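Local coordinates for protein iron-containing alcohol dehydrogenase (Ralstonia eutropha, PDB 3JZD) that probably reduces maleylacetate to 3-oxoadipate with NADH or NADPH in the breakdown of aromatic compounds, working as a homodimer that binds NAD, at residues R16-A21 / A28-R33; G231-L234 / G238-L241; G250-L255 / A325-A330. One frame throughout, in Å; residues are numbered along the deposited sequence.

Interaction 1: R16-A21 / A28-R33; sequences RVVFGA and AAEVER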
# COMPACT_ATOMS: atom_id res chain seq x y z
N ARG A 16 -0.38 -5.53 -9.60
CA ARG A 16 0.93 -5.95 -10.07
C ARG A 16 1.42 -4.74 -10.90
O ARG A 16 0.81 -4.39 -11.90
CB ARG A 16 0.86 -7.24 -10.88
CG ARG A 16 2.22 -7.63 -11.48
CD ARG A 16 2.15 -8.94 -12.25
NE ARG A 16 3.42 -9.14 -12.92
CZ ARG A 16 4.53 -9.58 -12.31
NH1 ARG A 16 4.53 -9.90 -11.03
NH2 ARG A 16 5.64 -9.68 -13.00
N VAL A 17 2.50 -4.11 -10.45
CA VAL A 17 3.01 -2.89 -11.05
C VAL A 17 4.45 -3.08 -11.42
O VAL A 17 5.26 -3.36 -10.57
CB VAL A 17 2.88 -1.72 -10.03
CG1 VAL A 17 3.43 -0.42 -10.56
CG2 VAL A 17 1.39 -1.56 -9.64
N VAL A 18 4.75 -3.00 -12.70
CA VAL A 18 6.09 -3.17 -13.21
C VAL A 18 6.55 -1.75 -13.51
O VAL A 18 5.94 -1.05 -14.32
CB VAL A 18 6.07 -4.06 -14.49
CG1 VAL A 18 7.49 -4.19 -15.09
CG2 VAL A 18 5.41 -5.43 -14.18
N PHE A 19 7.63 -1.32 -12.87
CA PHE A 19 8.06 0.07 -12.93
C PHE A 19 9.51 0.25 -13.31
O PHE A 19 10.36 -0.42 -12.77
CB PHE A 19 7.86 0.71 -11.52
CG PHE A 19 7.92 2.22 -11.52
CD1 PHE A 19 9.14 2.89 -11.58
CD2 PHE A 19 6.76 2.96 -11.45
CE1 PHE A 19 9.19 4.24 -11.62
CE2 PHE A 19 6.80 4.30 -11.49
CZ PHE A 19 8.06 4.96 -11.57
N GLY A 20 9.78 1.14 -14.25
CA GLY A 20 11.16 1.49 -14.59
C GLY A 20 11.35 1.79 -16.06
O GLY A 20 10.58 1.28 -16.90
N ALA A 21 12.37 2.60 -16.35
CA ALA A 21 12.74 2.92 -17.71
C ALA A 21 12.97 1.63 -18.47
O ALA A 21 13.73 0.77 -18.05
CB ALA A 21 14.02 3.78 -17.75
N ALA A 28 5.27 -8.60 -23.48
CA ALA A 28 4.90 -9.96 -23.91
C ALA A 28 4.91 -10.89 -22.71
O ALA A 28 4.02 -11.72 -22.58
CB ALA A 28 5.84 -10.51 -24.97
N ALA A 29 5.94 -10.76 -21.86
CA ALA A 29 6.08 -11.57 -20.64
C ALA A 29 4.86 -11.35 -19.71
O ALA A 29 4.39 -12.29 -19.11
CB ALA A 29 7.41 -11.27 -19.87
N GLU A 30 4.35 -10.12 -19.65
CA GLU A 30 3.17 -9.83 -18.79
C GLU A 30 1.86 -10.38 -19.32
O GLU A 30 1.00 -10.85 -18.56
CB GLU A 30 3.09 -8.33 -18.52
CG GLU A 30 4.26 -7.85 -17.68
CD GLU A 30 4.34 -8.57 -16.31
OE1 GLU A 30 3.29 -8.93 -15.73
OE2 GLU A 30 5.45 -8.75 -15.82
N VAL A 31 1.69 -10.33 -20.63
CA VAL A 31 0.54 -10.98 -21.28
C VAL A 31 0.61 -12.51 -21.07
O VAL A 31 -0.40 -13.14 -20.71
CB VAL A 31 0.48 -10.58 -22.78
CG1 VAL A 31 -0.49 -11.46 -23.57
CG2 VAL A 31 0.08 -9.07 -22.90
N GLU A 32 1.80 -13.10 -21.28
CA GLU A 32 2.00 -14.55 -21.12
C GLU A 32 1.68 -14.94 -19.69
O GLU A 32 1.09 -15.96 -19.46
CB GLU A 32 3.45 -14.99 -21.48
CG GLU A 32 3.82 -14.91 -23.00
CD GLU A 32 5.34 -14.96 -23.32
OE1 GLU A 32 6.23 -14.60 -22.50
OE2 GLU A 32 5.65 -15.35 -24.47
N ARG A 33 2.04 -14.09 -18.73
CA ARG A 33 1.82 -14.36 -17.31
C ARG A 33 0.33 -14.46 -16.98
O ARG A 33 -0.08 -15.23 -16.15
CB ARG A 33 2.50 -13.26 -16.50
CG ARG A 33 2.68 -13.52 -15.05
CD ARG A 33 3.56 -12.45 -14.39
NE ARG A 33 3.81 -12.83 -12.99
CZ ARG A 33 2.92 -12.70 -11.99
NH1 ARG A 33 1.72 -12.17 -12.22
NH2 ARG A 33 3.22 -13.09 -10.75
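Val18 and Glu30 make the nearest backbone approach, their CA atoms 9.2 Å apart, where strand 16-19 and helix 28-33 run nearly antiparallel at 167°. This is the opening beta-alpha unit of the N-terminal nucleotide-binding domain, with the outermost strand of the parallel sheet within this chain. In a side-on salt bridge Arg16 gives two nitrogens to the two carboxylate oxygens of Glu30. Arg16 NE lies 2.8 Å from Glu30 OE1, and Arg16 NH2 lies 3.0 Å from Glu30 OE2, which uses its syn lone pair. Both oxygens lie close to the guanidinium plane, and the second bond is nearly straight at 171°. Arg16 reaches the helix as an extended chain, whereas Glu30 bends at chi2 (-59°), which turns its carboxylate toward the Arg16 guanidinium. Val18 CG2 lies 3.7 Å from Glu30 OE2. The guanidinium of Arg33 stacks on that of Arg16, planes nearly parallel. Glu11 of the second subunit forms salt bridges with both arginines, which probably offsets their like charges, and the strand pairs antiparallel with that subunit, carrying the sheet across the dimer interface. Within the stack, Arg33 NE sits 3.4 Å from Arg16 CZ, over the centre of the Arg16 guanidinium.

Interaction 2: G231-L234 / G238-L241; sequences GTVL and GMAL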
# COMPACT_ATOMS: atom_id res chain seq x y z
N GLY A 231 -3.25 7.81 -7.88
CA GLY A 231 -4.29 7.04 -8.48
C GLY A 231 -4.76 6.00 -7.49
O GLY A 231 -5.93 5.68 -7.45
N THR A 232 -3.83 5.48 -6.69
CA THR A 232 -4.17 4.49 -5.68
C THR A 232 -5.08 5.15 -4.66
O THR A 232 -6.05 4.53 -4.24
CB THR A 232 -2.93 3.90 -5.02
OG1 THR A 232 -2.07 3.36 -6.04
CG2 THR A 232 -3.34 2.83 -4.03
N VAL A 233 -4.80 6.41 -4.28
CA VAL A 233 -5.68 7.13 -3.35
C VAL A 233 -7.08 7.32 -4.01
O VAL A 233 -8.11 7.07 -3.39
CB VAL A 233 -5.08 8.49 -2.89
CG1 VAL A 233 -6.06 9.31 -2.04
CG2 VAL A 233 -3.70 8.27 -2.18
N LEU A 234 -7.12 7.73 -5.27
CA LEU A 234 -8.39 7.87 -6.01
C LEU A 234 -9.16 6.56 -6.00
O LEU A 234 -10.35 6.55 -5.84
CB LEU A 234 -8.11 8.29 -7.47
CG LEU A 234 -9.27 8.40 -8.45
CD1 LEU A 234 -10.30 9.45 -7.99
CD2 LEU A 234 -8.75 8.66 -9.91
N GLY A 238 -13.07 8.23 -1.05
CA GLY A 238 -13.99 9.09 -1.76
C GLY A 238 -13.47 10.50 -2.02
O GLY A 238 -12.90 11.14 -1.13
N MSE A 239 -13.67 10.97 -3.24
CA MSE A 239 -13.37 12.35 -3.63
C MSE A 239 -14.53 13.24 -3.20
O MSE A 239 -15.49 12.78 -2.60
CB MSE A 239 -13.12 12.42 -5.14
CG MSE A 239 -11.94 11.56 -5.63
SE MSE A 239 -10.14 11.99 -4.91
CE MSE A 239 -10.08 10.72 -3.38
N ALA A 240 -14.45 14.54 -3.48
CA ALA A 240 -15.51 15.46 -3.05
C ALA A 240 -15.61 16.65 -4.01
O ALA A 240 -15.57 16.47 -5.23
CB ALA A 240 -15.29 15.90 -1.54
N LEU A 241 -15.72 17.86 -3.49
CA LEU A 241 -15.95 19.04 -4.33
C LEU A 241 -15.10 19.19 -5.58
O LEU A 241 -15.64 19.43 -6.66
CB LEU A 241 -15.86 20.32 -3.50
CG LEU A 241 -15.80 21.68 -4.23
CD1 LEU A 241 -17.13 21.95 -4.98
CD2 LEU A 241 -15.47 22.78 -3.22
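Leu234 and Met239, the latter present as selenomethionine, carry a mainly apolar contact. Their closest atoms are Leu234 CD1 and Met239 CG, 3.6 Å apart, and the same methyl lies 4.0 Å from Met239 SE. The two side chains meet at about a right angle, with Leu234 CD1 against CG and SE of the selenomethionine. Met239 folds back to get there: the bend at chi2 (-62°) turns SE, and that at chi3 (94°) turns CE, toward the helix. A looser van der Waals approach joins Met239 CE to Val233, 4.1 Å from the carbonyl oxygen Val233 O and 4.5 Å from the methyl Val233 CG1. The Met239 side chain also packs on Glu181, and Leu234 further touches Thr129 and the bound NAD. No hydrogen bond crosses the contact. Polar interactions instead hold the 238-241 backbone to other parts of the chain: Gly238 N bonds to Asp187, Ala240 N to Glu181 and Leu241 N to Asn335. Ala240 occupies the N-cap position of the next helix. The contact spans the short link between helices 217-236 and 241-253 in the helical C-terminal domain, with Leu234 part of the NAD pocket wall.

Interaction 3: G250-L255 / A325-A330; sequences GGSFNL and ADIALA. With CA (calcium ion), chain F.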
# COMPACT_ATOMS: atom_id res chain seq x y z
N GLY A 250 -16.26 19.67 -17.20
CA GLY A 250 -15.85 18.82 -18.29
C GLY A 250 -17.01 18.26 -19.06
O GLY A 250 -17.02 18.31 -20.28
N GLY A 251 -18.02 17.77 -18.34
CA GLY A 251 -19.18 17.12 -18.95
C GLY A 251 -20.22 18.08 -19.48
O GLY A 251 -20.78 17.85 -20.52
N SER A 252 -20.47 19.17 -18.78
CA SER A 252 -21.52 20.09 -19.22
C SER A 252 -21.00 21.16 -20.17
O SER A 252 -21.75 21.70 -20.94
CB SER A 252 -22.24 20.72 -18.01
OG SER A 252 -22.88 19.72 -17.22
N PHE A 253 -19.72 21.48 -20.13
CA PHE A 253 -19.20 22.54 -20.97
C PHE A 253 -18.08 22.15 -21.88
O PHE A 253 -17.51 23.02 -22.55
CB PHE A 253 -18.85 23.76 -20.09
CG PHE A 253 -20.01 24.20 -19.26
CD1 PHE A 253 -21.01 24.95 -19.83
CD2 PHE A 253 -20.16 23.76 -17.97
CE1 PHE A 253 -22.13 25.30 -19.09
CE2 PHE A 253 -21.25 24.11 -17.24
CZ PHE A 253 -22.26 24.87 -17.81
N ASN A 254 -17.75 20.87 -21.92
CA ASN A 254 -16.72 20.32 -22.82
C ASN A 254 -15.33 20.91 -22.61
O ASN A 254 -14.57 21.05 -23.55
CB ASN A 254 -17.17 20.43 -24.29
CG ASN A 254 -18.26 19.40 -24.64
OD1 ASN A 254 -18.04 18.20 -24.53
ND2 ASN A 254 -19.42 19.88 -25.07
N LEU A 255 -15.00 21.24 -21.37
CA LEU A 255 -13.68 21.79 -21.07
C LEU A 255 -12.66 20.66 -21.02
O LEU A 255 -12.99 19.56 -20.62
CB LEU A 255 -13.68 22.49 -19.74
CG LEU A 255 -14.68 23.59 -19.51
CD1 LEU A 255 -14.21 24.37 -18.27
CD2 LEU A 255 -14.83 24.47 -20.76
N ALA A 325 -22.95 26.93 -11.80
CA ALA A 325 -23.21 26.92 -10.37
C ALA A 325 -24.52 26.12 -10.08
O ALA A 325 -24.59 25.37 -9.10
CB ALA A 325 -23.30 28.32 -9.80
N ASP A 326 -25.53 26.27 -10.92
CA ASP A 326 -26.78 25.48 -10.72
C ASP A 326 -26.51 23.98 -10.80
O ASP A 326 -26.95 23.25 -9.91
CB ASP A 326 -27.86 25.84 -11.70
CG ASP A 326 -28.38 27.27 -11.52
OD1 ASP A 326 -28.56 27.75 -10.37
OD2 ASP A 326 -28.62 27.92 -12.55
N ILE A 327 -25.79 23.54 -11.82
CA ILE A 327 -25.46 22.14 -12.02
C ILE A 327 -24.62 21.65 -10.84
O ILE A 327 -24.84 20.54 -10.37
CB ILE A 327 -24.67 21.89 -13.31
CG1 ILE A 327 -25.45 22.32 -14.57
CG2 ILE A 327 -24.30 20.42 -13.47
CD1 ILE A 327 -24.57 22.47 -15.87
N ALA A 328 -23.70 22.47 -10.32
CA ALA A 328 -22.86 22.08 -9.16
C ALA A 328 -23.71 21.79 -7.94
O ALA A 328 -23.28 21.04 -7.08
CB ALA A 328 -21.79 23.21 -8.77
N LEU A 329 -24.89 22.38 -7.87
CA LEU A 329 -25.77 22.21 -6.72
C LEU A 329 -26.84 21.15 -6.94
O LEU A 329 -27.57 20.84 -6.04
CB LEU A 329 -26.46 23.55 -6.43
CG LEU A 329 -25.73 24.69 -5.72
CD1 LEU A 329 -24.26 24.84 -6.08
CD2 LEU A 329 -26.52 25.98 -6.01
N ALA A 330 -26.92 20.57 -8.13
CA ALA A 330 -28.04 19.64 -8.45
C ALA A 330 -28.06 18.26 -7.78
O ALA A 330 -29.11 17.78 -7.41
CB ALA A 330 -28.14 19.44 -9.97
CA CA F . -29.51 29.81 -11.31
O HOH W 1 -27.28 30.61 -11.40
O HOH W 2 -28.99 30.41 -13.56
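A calcium ion is gripped by both carboxylate oxygens of Asp326, the residue just before Ile327, whose side chain meets Ser252 and Phe253. Asp326 OD2 lies 2.4 Å and Asp326 OD1 2.5 Å from the metal, a bidentate grip, and two waters also bind it. The site sits on the surface of the all-helical C-terminal domain, on helix 321-328, beside the end of helix 241-253. Calcium and the helix-helix contact use different sides of helix 321-328: the CB bonds of Asp326 and Ile327, consecutive residues on the helix, diverge by roughly 80°.

The contact itself is small, 98 Å² in all, van der Waals in kind, and crossed by no hydrogen bond. The nearest CA atoms, of Ser252 and Ile327, are 8.5 Å apart, and the contacts across the gap are between side chains. Ile327 presents its longer branch: with chi1 at -61° and chi2 at 164°, CG1 and CD1 extend toward the other helix. Phe253 comes from the opposite direction, its CB pointing off to one flank and its ring swinging back; its CE2 and CZ each lie 3.9 Å from Ile327 CD1, approached obliquely. Phe253 also packs against Arg323 and Ala324 of the same helix as Ile327, while Met316 and Asp320 line it from the preceding loop. Ile327 has a further neighbour in Thr248, one turn earlier on helix 241-253. Ser252, exposed, borders the isoleucine from the other helix with an alkyl and a hydroxyl atom together: Ile327 CD1 is 3.6 Å from Ser252 CB and 3.5 Å from Ser252 OG.

Interaction 1 belongs to the N-terminal nucleotide-binding domain, while interactions 2 and 3 lie in the helical C-terminal domain, their centres about 19 Å apart. The latter two are linked through helix 241-253: interaction 2 leads into its start and interaction 3 uses its end. Interaction 2 is the most central, about 10 Å from the centre of the chain, and is partly buried beside the NAD; interaction 3 is a surface contact about 19 Å out, and interaction 1, at about 21 Å, is partly buried at the dimer interface. Chemistry follows place: charged groups dominate interaction 1, beside the dimer interface, whereas interactions 2 and 3 rely on apolar contacts, with calcium bound nearby in the latter.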